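Local coordinates for pyridoxine 4-oxidase (Mesorhizobium loti, PDB 4HA6), which oxidises pyridoxine at its 4-hydroxymethyl group as an FAD-dependent member of the GMC oxidoreductase family, probably yielding pyridoxal, at residues R217-K222 and P376-R381; L358-T363 and R399-A404; L422-P427 and D434-R439. All blocks are in the same frame, centred on the assembly; numbering follows the deposited sequence. Where two conformers were deposited one is given.

Interaction 1: residues R217-K222 and P376-R381; sequences RVRRLK and PELGDR. With FAD (flavin-adenine dinucleotide), chain B.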
loop_
_atom_site.group_PDB
_atom_site.type_symbol
_atom_site.label_atom_id
_atom_site.label_comp_id
_atom_site.label_asym_id
_atom_site.label_seq_id
_atom_site.Cartn_x
_atom_site.Cartn_y
_atom_site.Cartn_z
ATOM N N ARG A 217 -6.069 14.483 -16.104
ATOM C CA ARG A 217 -5.929 14.807 -14.686
ATOM C C ARG A 217 -7.054 15.684 -14.165
ATOM O O ARG A 217 -7.284 16.782 -14.690
ATOM C CB ARG A 217 -4.630 15.560 -14.449
ATOM C CG ARG A 217 -3.449 14.678 -14.174
ATOM C CD ARG A 217 -2.187 15.500 -14.095
ATOM N NE ARG A 217 -1.069 14.784 -14.693
ATOM C CZ ARG A 217 0.128 14.686 -14.138
ATOM N NH1 ARG A 217 0.361 15.267 -12.969
ATOM N NH2 ARG A 217 1.091 14.013 -14.755
ATOM N N VAL A 218 -7.740 15.222 -13.121
ATOM C CA VAL A 218 -8.750 16.058 -12.464
ATOM C C VAL A 218 -8.021 17.082 -11.598
ATOM O O VAL A 218 -7.258 16.706 -10.692
ATOM C CB VAL A 218 -9.718 15.236 -11.596
ATOM C CG1 VAL A 218 -10.706 16.155 -10.896
ATOM C CG2 VAL A 218 -10.466 14.226 -12.457
ATOM N N ARG A 219 -8.254 18.366 -11.872
ATOM C CA ARG A 219 -7.501 19.447 -11.224
ATOM C C ARG A 219 -8.257 20.037 -10.048
ATOM O O ARG A 219 -7.655 20.362 -9.024
ATOM C CB ARG A 219 -7.144 20.559 -12.244
ATOM C CG ARG A 219 -6.481 21.802 -11.641
ATOM C CD ARG A 219 -5.741 22.659 -12.681
ATOM N NE ARG A 219 -6.648 23.266 -13.651
ATOM C CZ ARG A 219 -6.255 23.888 -14.767
ATOM N NH1 ARG A 219 -4.960 23.980 -15.062
ATOM N NH2 ARG A 219 -7.154 24.415 -15.598
ATOM N N ARG A 220 -9.572 20.203 -10.212
ATOM C CA ARG A 220 -10.423 20.769 -9.172
ATOM C C ARG A 220 -11.811 20.145 -9.224
ATOM O O ARG A 220 -12.299 19.777 -10.308
ATOM C CB ARG A 220 -10.571 22.292 -9.367
ATOM C CG ARG A 220 -9.285 23.107 -9.228
ATOM C CD ARG A 220 -9.518 24.619 -9.443
ATOM N NE ARG A 220 -9.452 25.023 -10.851
ATOM C CZ ARG A 220 -8.902 26.160 -11.281
ATOM N NH1 ARG A 220 -8.360 27.009 -10.419
ATOM N NH2 ARG A 220 -8.890 26.445 -12.575
ATOM N N LEU A 221 -12.454 20.046 -8.059
ATOM C CA LEU A 221 -13.870 19.712 -7.974
ATOM C C LEU A 221 -14.582 21.031 -7.744
ATOM O O LEU A 221 -14.158 21.829 -6.900
ATOM C CB LEU A 221 -14.157 18.798 -6.783
ATOM C CG LEU A 221 -13.286 17.553 -6.701
ATOM C CD1 LEU A 221 -13.471 16.854 -5.372
ATOM C CD2 LEU A 221 -13.626 16.635 -7.860
ATOM N N LYS A 222 -15.663 21.264 -8.481
ATOM C CA LYS A 222 -16.395 22.513 -8.347
ATOM C C LYS A 222 -17.673 22.309 -7.540
ATOM O O LYS A 222 -18.424 21.341 -7.749
ATOM C CB LYS A 222 -16.677 23.116 -9.722
ATOM C CG LYS A 222 -15.406 23.507 -10.471
ATOM C CD LYS A 222 -15.720 24.225 -11.793
ATOM C CE LYS A 222 -14.468 24.848 -12.416
ATOM N NZ LYS A 222 -14.795 25.624 -13.658
ATOM N N PRO A 376 -1.450 26.030 -6.078
ATOM C CA PRO A 376 -2.707 25.567 -6.683
ATOM C C PRO A 376 -2.507 24.635 -7.886
ATOM O O PRO A 376 -3.470 23.980 -8.292
ATOM C CB PRO A 376 -3.372 26.874 -7.167
ATOM C CG PRO A 376 -2.435 28.027 -6.750
ATOM C CD PRO A 376 -1.104 27.412 -6.464
ATOM N N GLU A 377 -1.305 24.571 -8.463
ATOM C CA GLU A 377 -1.181 23.962 -9.801
ATOM C C GLU A 377 -0.870 22.469 -9.791
ATOM O O GLU A 377 -0.284 21.953 -8.833
ATOM C CB GLU A 377 -0.139 24.706 -10.636
ATOM C CG GLU A 377 -0.299 26.227 -10.601
ATOM C CD GLU A 377 -1.629 26.692 -11.174
ATOM O OE1 GLU A 377 -2.296 25.907 -11.879
ATOM O OE2 GLU A 377 -2.012 27.853 -10.920
ATOM N N LEU A 378 -1.259 21.775 -10.859
ATOM C CA LEU A 378 -0.934 20.356 -10.993
ATOM C C LEU A 378 0.578 20.156 -10.867
ATOM O O LEU A 378 1.037 19.164 -10.309
ATOM C CB LEU A 378 -1.432 19.808 -12.330
ATOM C CG LEU A 378 -2.944 19.667 -12.463
ATOM C CD1 LEU A 378 -3.340 19.318 -13.892
ATOM C CD2 LEU A 378 -3.479 18.621 -11.478
ATOM N N GLY A 379 1.351 21.124 -11.347
ATOM C CA GLY A 379 2.801 20.976 -11.378
ATOM C C GLY A 379 3.527 21.366 -10.103
ATOM O O GLY A 379 4.747 21.178 -10.016
ATOM N N ASP A 380 2.803 21.924 -9.127
ATOM C CA ASP A 380 3.408 22.312 -7.848
ATOM C C ASP A 380 3.599 21.069 -6.987
ATOM O O ASP A 380 2.622 20.382 -6.652
ATOM C CB ASP A 380 2.500 23.292 -7.097
ATOM C CG ASP A 380 2.335 24.603 -7.821
ATOM O OD1 ASP A 380 1.275 25.259 -7.657
ATOM O OD2 ASP A 380 3.266 24.969 -8.563
ATOM N N ARG A 381 4.839 20.777 -6.612
ATOM C CA ARG A 381 5.117 19.513 -5.932
ATOM C C ARG A 381 4.505 19.458 -4.535
ATOM O O ARG A 381 4.344 20.488 -3.867
ATOM C CB ARG A 381 6.621 19.234 -5.885
ATOM C CG ARG A 381 7.414 20.306 -5.201
ATOM C CD ARG A 381 7.996 19.798 -3.902
ATOM N NE ARG A 381 8.509 20.890 -3.078
ATOM C CZ ARG A 381 9.082 20.716 -1.892
ATOM N NH1 ARG A 381 9.223 19.489 -1.399
ATOM N NH2 ARG A 381 9.516 21.764 -1.198
HETATM P PA FAD B . -3.263 3.818 -6.570
HETATM O O1A FAD B . -3.353 2.340 -6.926
HETATM O O2A FAD B . -1.904 4.445 -6.436
HETATM O O5B FAD B . -4.123 4.621 -7.681
HETATM C C5B FAD B . -4.106 6.035 -7.849
HETATM C C4B FAD B . -4.461 6.267 -9.310
HETATM O O4B FAD B . -5.089 7.538 -9.512
HETATM C C3B FAD B . -3.211 6.254 -10.180
HETATM O O3B FAD B . -3.517 5.439 -11.324
HETATM C C2B FAD B . -2.996 7.713 -10.574
HETATM O O2B FAD B . -2.375 7.826 -11.867
HETATM C C1B FAD B . -4.416 8.271 -10.553
HETATM N N9A FAD B . -4.525 9.722 -10.217
HETATM C C8A FAD B . -3.864 10.380 -9.240
HETATM N N7A FAD B . -4.236 11.689 -9.214
HETATM C C5A FAD B . -5.157 11.888 -10.185
HETATM C C6A FAD B . -5.958 13.035 -10.690
HETATM N N6A FAD B . -5.848 14.279 -10.124
HETATM N N1A FAD B . -6.808 12.801 -11.730
HETATM C C2A FAD B . -6.936 11.579 -12.288
HETATM N N3A FAD B . -6.237 10.501 -11.867
HETATM C C4A FAD B . -5.346 10.585 -10.838
HETATM N N1 FAD B . 0.909 -3.463 -1.664
HETATM C C2 FAD B . 0.763 -4.759 -1.331
HETATM O O2 FAD B . -0.237 -5.091 -0.656
HETATM N N3 FAD B . 1.663 -5.701 -1.671
HETATM C C4 FAD B . 2.764 -5.415 -2.388
HETATM O O4 FAD B . 3.604 -6.304 -2.687
HETATM C C4X FAD B . 2.995 -4.009 -2.791
HETATM N N5 FAD B . 4.081 -3.631 -3.496
HETATM C C5X FAD B . 4.256 -2.339 -3.870
HETATM C C6 FAD B . 5.377 -1.962 -4.606
HETATM C C7 FAD B . 5.553 -0.637 -4.996
HETATM C C7M FAD B . 6.771 -0.247 -5.796
HETATM C C8 FAD B . 4.537 0.386 -4.625
HETATM C C8M FAD B . 4.734 1.819 -5.043
HETATM C C9 FAD B . 3.410 0.020 -3.891
HETATM C C9A FAD B . 3.246 -1.309 -3.498
HETATM N N10 FAD B . 2.116 -1.689 -2.753
HETATM C C10 FAD B . 1.966 -3.033 -2.384
HETATM C "C1'" FAD B . 1.115 -0.687 -2.365
HETATM C "C2'" FAD B . -0.163 -0.778 -3.183
HETATM O "O2'" FAD B . 0.152 -0.909 -4.578
HETATM C "C3'" FAD B . -0.946 0.511 -2.927
HETATM O "O3'" FAD B . -1.077 0.688 -1.507
HETATM C "C4'" FAD B . -2.318 0.469 -3.577
HETATM O "O4'" FAD B . -2.137 0.228 -4.984
HETATM C "C5'" FAD B . -3.091 1.770 -3.339
HETATM O "O5'" FAD B . -4.140 1.846 -4.303
HETATM P P FAD B . -5.032 3.172 -4.398
HETATM O O1P FAD B . -6.302 2.899 -5.195
HETATM O O2P FAD B . -5.143 3.806 -3.026
HETATM O O3P FAD B . -4.076 4.155 -5.229
HETATM O O HOH W 1 -2.619 23.434 -12.805
#

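Interaction 2: residues L358-T363 and R399-A404; sequences LLFGIT and RRALEA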
loop_
_atom_site.group_PDB
_atom_site.type_symbol
_atom_site.label_atom_id
_atom_site.label_comp_id
_atom_site.label_asym_id
_atom_site.label_seq_id
_atom_site.Cartn_x
_atom_site.Cartn_y
_atom_site.Cartn_z
ATOM N N LEU A 358 18.389 -9.425 4.789
ATOM C CA LEU A 358 17.172 -9.632 5.553
ATOM C C LEU A 358 16.645 -8.234 5.843
ATOM O O LEU A 358 17.372 -7.375 6.356
ATOM C CB LEU A 358 17.446 -10.381 6.856
ATOM C CG LEU A 358 18.169 -11.728 6.792
ATOM C CD1 LEU A 358 17.955 -12.472 8.089
ATOM C CD2 LEU A 358 17.732 -12.577 5.610
ATOM N N LEU A 359 15.394 -7.996 5.482
ATOM C CA LEU A 359 14.796 -6.694 5.671
ATOM C C LEU A 359 14.038 -6.750 6.984
ATOM O O LEU A 359 13.502 -7.801 7.356
ATOM C CB LEU A 359 13.874 -6.382 4.497
ATOM C CG LEU A 359 14.549 -6.596 3.137
ATOM C CD1 LEU A 359 13.564 -6.433 1.998
ATOM C CD2 LEU A 359 15.729 -5.643 2.962
ATOM N N PHE A 360 14.025 -5.647 7.717
ATOM C CA PHE A 360 13.418 -5.657 9.049
ATOM C C PHE A 360 12.612 -4.378 9.199
ATOM O O PHE A 360 13.018 -3.304 8.695
ATOM C CB PHE A 360 14.487 -5.825 10.147
ATOM C CG PHE A 360 15.571 -4.775 10.107
ATOM C CD1 PHE A 360 16.726 -4.975 9.353
ATOM C CD2 PHE A 360 15.420 -3.576 10.809
ATOM C CE1 PHE A 360 17.729 -3.997 9.292
ATOM C CE2 PHE A 360 16.420 -2.584 10.763
ATOM C CZ PHE A 360 17.573 -2.799 9.996
ATOM N N GLY A 361 11.449 -4.484 9.837
ATOM C CA GLY A 361 10.539 -3.346 9.908
ATOM C C GLY A 361 9.655 -3.441 11.134
ATOM O O GLY A 361 9.708 -4.447 11.848
ATOM N N ILE A 362 8.859 -2.402 11.396
ATOM C CA ILE A 362 7.853 -2.478 12.455
ATOM C C ILE A 362 6.487 -2.446 11.784
ATOM O O ILE A 362 6.323 -1.838 10.713
ATOM C CB ILE A 362 7.980 -1.319 13.480
ATOM C CG1 ILE A 362 7.799 0.049 12.795
ATOM C CG2 ILE A 362 9.322 -1.405 14.200
ATOM C CD1 ILE A 362 7.721 1.194 13.782
ATOM N N THR A 363 5.501 -3.100 12.389
ATOM C CA THR A 363 4.256 -3.332 11.653
ATOM C C THR A 363 3.191 -2.280 11.867
ATOM O O THR A 363 2.301 -2.126 11.021
ATOM C CB THR A 363 3.645 -4.694 11.998
ATOM O OG1 THR A 363 3.623 -4.853 13.421
ATOM C CG2 THR A 363 4.454 -5.818 11.369
ATOM N N ARG A 399 14.601 -1.463 16.945
ATOM C CA ARG A 399 15.707 -2.185 17.583
ATOM C C ARG A 399 15.313 -3.650 17.749
ATOM O O ARG A 399 16.109 -4.554 17.469
ATOM C CB ARG A 399 16.049 -1.602 18.960
ATOM C CG ARG A 399 16.712 -0.235 18.923
ATOM C CD ARG A 399 17.083 0.234 20.326
ATOM N NE ARG A 399 17.069 1.695 20.365
ATOM C CZ ARG A 399 16.642 2.416 21.397
ATOM N NH1 ARG A 399 16.203 1.821 22.510
ATOM N NH2 ARG A 399 16.675 3.737 21.322
ATOM N N ARG A 400 14.091 -3.882 18.214
ATOM C CA ARG A 400 13.608 -5.252 18.375
ATOM C C ARG A 400 13.604 -5.962 17.021
ATOM O O ARG A 400 13.975 -7.146 16.924
ATOM C CB ARG A 400 12.220 -5.285 19.022
ATOM C CG ARG A 400 12.110 -4.584 20.396
ATOM C CD ARG A 400 12.863 -5.316 21.519
ATOM N NE ARG A 400 14.304 -5.037 21.519
ATOM C CZ ARG A 400 14.867 -3.930 22.014
ATOM N NH1 ARG A 400 14.123 -2.971 22.560
ATOM N NH2 ARG A 400 16.187 -3.776 21.958
ATOM N N ALA A 401 13.234 -5.235 15.962
ATOM C CA ALA A 401 13.148 -5.857 14.630
ATOM C C ALA A 401 14.542 -6.230 14.133
ATOM O O ALA A 401 14.751 -7.356 13.654
ATOM C CB ALA A 401 12.449 -4.939 13.627
ATOM N N LEU A 402 15.485 -5.288 14.236
ATOM C CA LEU A 402 16.877 -5.543 13.834
ATOM C C LEU A 402 17.416 -6.707 14.643
ATOM O O LEU A 402 18.144 -7.565 14.127
ATOM C CB LEU A 402 17.760 -4.337 14.136
ATOM C CG LEU A 402 18.953 -3.985 13.227
ATOM C CD1 LEU A 402 20.002 -3.205 13.998
ATOM C CD2 LEU A 402 19.575 -5.172 12.480
ATOM N N GLU A 403 17.083 -6.732 15.926
ATOM C CA GLU A 403 17.583 -7.819 16.754
ATOM C C GLU A 403 16.985 -9.142 16.338
ATOM O O GLU A 403 17.659 -10.166 16.387
ATOM C CB GLU A 403 17.351 -7.541 18.238
ATOM C CG GLU A 403 18.261 -6.448 18.732
ATOM C CD GLU A 403 18.105 -6.178 20.195
ATOM O OE1 GLU A 403 17.003 -6.444 20.735
ATOM O OE2 GLU A 403 19.088 -5.695 20.795
ATOM N N ALA A 404 15.724 -9.126 15.921
ATOM C CA ALA A 404 15.091 -10.374 15.519
ATOM C C ALA A 404 15.745 -10.858 14.235
ATOM O O ALA A 404 15.978 -12.059 14.053
ATOM C CB ALA A 404 13.601 -10.190 15.334
#

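Interaction 3: residues L422-P427 and D434-R439; sequences LLPGTP and DDFIAR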
loop_
_atom_site.group_PDB
_atom_site.type_symbol
_atom_site.label_atom_id
_atom_site.label_comp_id
_atom_site.label_asym_id
_atom_site.label_seq_id
_atom_site.Cartn_x
_atom_site.Cartn_y
_atom_site.Cartn_z
ATOM N N LEU A 422 27.580 -8.602 6.702
ATOM C CA LEU A 422 28.245 -7.370 6.289
ATOM C C LEU A 422 27.680 -6.165 7.074
ATOM O O LEU A 422 28.428 -5.301 7.522
ATOM C CB LEU A 422 28.113 -7.169 4.772
ATOM C CG LEU A 422 28.683 -8.307 3.903
ATOM C CD1 LEU A 422 28.346 -8.146 2.411
ATOM C CD2 LEU A 422 30.190 -8.419 4.086
ATOM N N LEU A 423 26.362 -6.123 7.246
ATOM C CA LEU A 423 25.701 -5.026 7.972
ATOM C C LEU A 423 24.634 -5.582 8.943
ATOM O O LEU A 423 23.897 -6.514 8.590
ATOM C CB LEU A 423 25.053 -4.045 6.986
ATOM C CG LEU A 423 25.874 -3.393 5.871
ATOM C CD1 LEU A 423 24.967 -2.629 4.906
ATOM C CD2 LEU A 423 26.928 -2.452 6.424
ATOM N N PRO A 424 24.505 -4.989 10.147
ATOM C CA PRO A 424 25.220 -3.801 10.620
ATOM C C PRO A 424 26.562 -4.118 11.242
ATOM O O PRO A 424 27.317 -3.196 11.535
ATOM C CB PRO A 424 24.288 -3.243 11.707
ATOM C CG PRO A 424 23.630 -4.441 12.279
ATOM C CD PRO A 424 23.454 -5.405 11.102
ATOM N N GLY A 425 26.870 -5.391 11.442
ATOM C CA GLY A 425 28.156 -5.725 12.021
ATOM C C GLY A 425 28.120 -5.616 13.528
ATOM O O GLY A 425 27.473 -6.430 14.187
ATOM N N THR A 426 28.784 -4.594 14.075
ATOM C CA THR A 426 29.004 -4.511 15.524
ATOM C C THR A 426 28.467 -3.259 16.247
ATOM O O THR A 426 29.244 -2.532 16.879
ATOM C CB THR A 426 30.514 -4.633 15.844
ATOM O OG1 THR A 426 31.200 -3.445 15.422
ATOM C CG2 THR A 426 31.112 -5.838 15.132
ATOM N N PRO A 427 27.145 -3.010 16.180
ATOM C CA PRO A 427 26.618 -1.902 16.991
ATOM C C PRO A 427 26.597 -2.240 18.488
ATOM O O PRO A 427 25.891 -3.157 18.920
ATOM C CB PRO A 427 25.190 -1.723 16.462
ATOM C CG PRO A 427 24.819 -3.071 15.911
ATOM C CD PRO A 427 26.101 -3.620 15.331
ATOM N N ASP A 434 20.493 2.745 16.594
ATOM C CA ASP A 434 19.547 3.740 16.102
ATOM C C ASP A 434 20.113 4.414 14.855
ATOM O O ASP A 434 19.374 4.703 13.910
ATOM C CB ASP A 434 19.268 4.795 17.181
ATOM C CG ASP A 434 18.246 4.331 18.226
ATOM O OD1 ASP A 434 17.798 3.159 18.172
ATOM O OD2 ASP A 434 17.906 5.146 19.116
ATOM N N ASP A 435 21.425 4.652 14.848
ATOM C CA ASP A 435 22.061 5.367 13.736
ATOM C C ASP A 435 22.077 4.502 12.482
ATOM O O ASP A 435 21.758 4.968 11.383
ATOM C CB ASP A 435 23.493 5.805 14.081
ATOM C CG ASP A 435 24.144 6.594 12.946
ATOM O OD1 ASP A 435 23.649 7.698 12.620
ATOM O OD2 ASP A 435 25.135 6.108 12.359
ATOM N N PHE A 436 22.452 3.240 12.644
ATOM C CA PHE A 436 22.386 2.317 11.527
ATOM C C PHE A 436 20.961 2.201 10.985
ATOM O O PHE A 436 20.742 2.244 9.765
ATOM C CB PHE A 436 22.887 0.940 11.927
ATOM C CG PHE A 436 22.683 -0.083 10.859
ATOM C CD1 PHE A 436 21.606 -0.958 10.920
ATOM C CD2 PHE A 436 23.550 -0.152 9.773
ATOM C CE1 PHE A 436 21.399 -1.904 9.914
ATOM C CE2 PHE A 436 23.359 -1.097 8.770
ATOM C CZ PHE A 436 22.276 -1.973 8.839
ATOM N N ILE A 437 19.988 2.038 11.880
ATOM C CA ILE A 437 18.592 1.908 11.448
ATOM C C ILE A 437 18.141 3.157 10.671
ATOM O O ILE A 437 17.563 3.043 9.587
ATOM C CB ILE A 437 17.667 1.611 12.646
ATOM C CG1 ILE A 437 17.968 0.211 13.204
ATOM C CG2 ILE A 437 16.197 1.718 12.254
ATOM C CD1 ILE A 437 17.338 -0.049 14.589
ATOM N N ALA A 438 18.449 4.339 11.209
ATOM C CA ALA A 438 18.082 5.617 10.588
ATOM C C ALA A 438 18.708 5.777 9.190
ATOM O O ALA A 438 18.112 6.378 8.285
ATOM C CB ALA A 438 18.502 6.781 11.500
ATOM N N ARG A 439 19.914 5.240 9.028
ATOM C CA ARG A 439 20.625 5.315 7.761
ATOM C C ARG A 439 20.111 4.281 6.765
ATOM O O ARG A 439 20.198 4.489 5.539
ATOM C CB ARG A 439 22.134 5.123 7.992
ATOM C CG ARG A 439 22.893 6.402 8.397
ATOM C CD ARG A 439 24.178 6.103 9.199
ATOM N NE ARG A 439 24.988 5.025 8.627
ATOM C CZ ARG A 439 25.569 4.049 9.333
ATOM N NH1 ARG A 439 25.447 3.986 10.657
ATOM N NH2 ARG A 439 26.280 3.116 8.713
#

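Interaction 1: residues R217-K222 and P376-R381
Strand residues 217-222 run past a type I beta turn, Glu377 to Asp380, and come nearest it where Arg219 CA and Leu378 CA lie 6.6 Å apart, with no direct hydrogen bond between the two. The turn is closed by its backbone bond from Asp380 N to Glu377 O and by Glu377 N, which donates to Asp380 OD1 from above the carboxylate plane. At its leading corner Leu378 reaches in between two arginine stems. Its CD1 rests 4.0 Å from Arg217 CD, while its CG meets Arg219 CD at 4.1 Å, the side chains crossing at about a right angle. With CG anti to the backbone N (chi1 174°) and a bend at chi3, the Arg219 chain passes its CD by Leu378 and turns its guanidinium toward a water and Glu232. Arg219 NH1 and Glu377 OE1 are too far apart for a salt bridge; the water joins them instead, accepting from Arg219 NH1 (3.3 Å) and from Leu378 N and donating to Glu377 OE1 (2.7 Å). Val218 serves the cofactor with its backbone: its N donates to FAD N1A (2.9 Å) and its O accepts from FAD N6A (2.9 Å), a pair of bonds that reads the adenine edge. Strand 217-224 is an outer strand of a three-stranded antiparallel sheet. Its neighbour 227-235 supplies Glu232, the salt-bridge partner of Arg219, and Val234, which touches Leu378, while Val218 and Leu221 pack on Leu259 of helix 252-262.

Interaction 2: residues L358-T363 and R399-A404
A helix packed on an antiparallel sheet is the setting here: helix 392-409 lies against strand 355-362, with Phe360 and Ala401 facing each other. The short axes approach to 7.1 Å and run nearly antiparallel, at 153°. Leu402 sits over one face of the Phe360 ring in a CH-pi contact, its CG 4.0 Å from the centroid and displaced toward the rim on the CZ side, where Leu402 CG and Phe360 CZ are 3.7 Å apart. The two side chains lie alongside each other and point the same way. Phe360 holds CG between its backbone N and carbonyl carbon (chi1 56°), which turns one face of the ring to Leu402. Beside it the Ala401 methyl fits against the strand backbone, CB 3.3 Å from Gly361 O, and stands 4.1 Å from Phe360 CB. Replacing Phe360 by an alanine would probably leave Leu402 without its aromatic partner and open a gap between strand and helix. Phe360 also touches Phe436 and Ser440 of helix 430-440. On the outer side of helix 392-409, Arg400 holds Glu403 OE1 with NE and NH2 together. A helix backing the antiparallel sheet in this way is consistent with the substrate-binding domain of GMC oxidoreductases.

Interaction 3: residues L422-P427 and D434-R439
Pro424 sets its CB squarely on the ring of Phe436, 3.4 Å from the centroid and only 3° off the normal, so that this CH-pi contact falls over the middle of the face. Pro424 CG adds a looser touch, 4.1 Å from Phe436 CE1. The first torsion of Phe436 (chi1 173°) points CG directly opposite the backbone N, which carries the ring out to the loop, and the two side chains cross at about a right angle. The peptide bond between Leu423 and Pro424 is cis, and it lies where the CB atoms of both residues meet the Phe436 ring. Leu423 brings its CB to 3.8 Å from Phe436 CE2, at a slant to the ring. The loop 422-427 leads out of strand 418-421 of the antiparallel sheet and turns back so that Leu423 and Pro424 meet Phe436 of helix 430-440, the next helix in the chain; the contact thus closes a short strand-loop-helix connection. Phe347 also meets the Phe436 ring, with the planes at about 40°, and Pro424 rests on Leu402 and Arg406 of helix 392-409 as well. One turn along the helix from Asp435, Arg439 swings its guanidinium back, and NH1 forms a salt bridge to Asp435 OD2 at 2.7 Å, meeting the oxygen from above the carboxylate plane.

Overall arrangement
Interactions 2 and 3 are neighbours, their centres 12 Å apart, and both gather round helices 392-409 and 430-440. They meet directly: Phe360 CZ packs 3.9 Å from Phe436 CE1, and Arg399 NE forms a salt bridge with Asp434 OD1. Interaction 2 is fully buried, whereas interaction 3 is partly buried, with its loop nearer the surface; each turns on an aliphatic group over a phenylalanine face. Interaction 1 stands about 39 Å from interaction 2 between centres, on the opposite side of the chain's centre. Also partly buried, it mixes arginine stems, a leucine and a bridging water, and adjoins the adenine of FAD, while the other two lie away from the annotated sites.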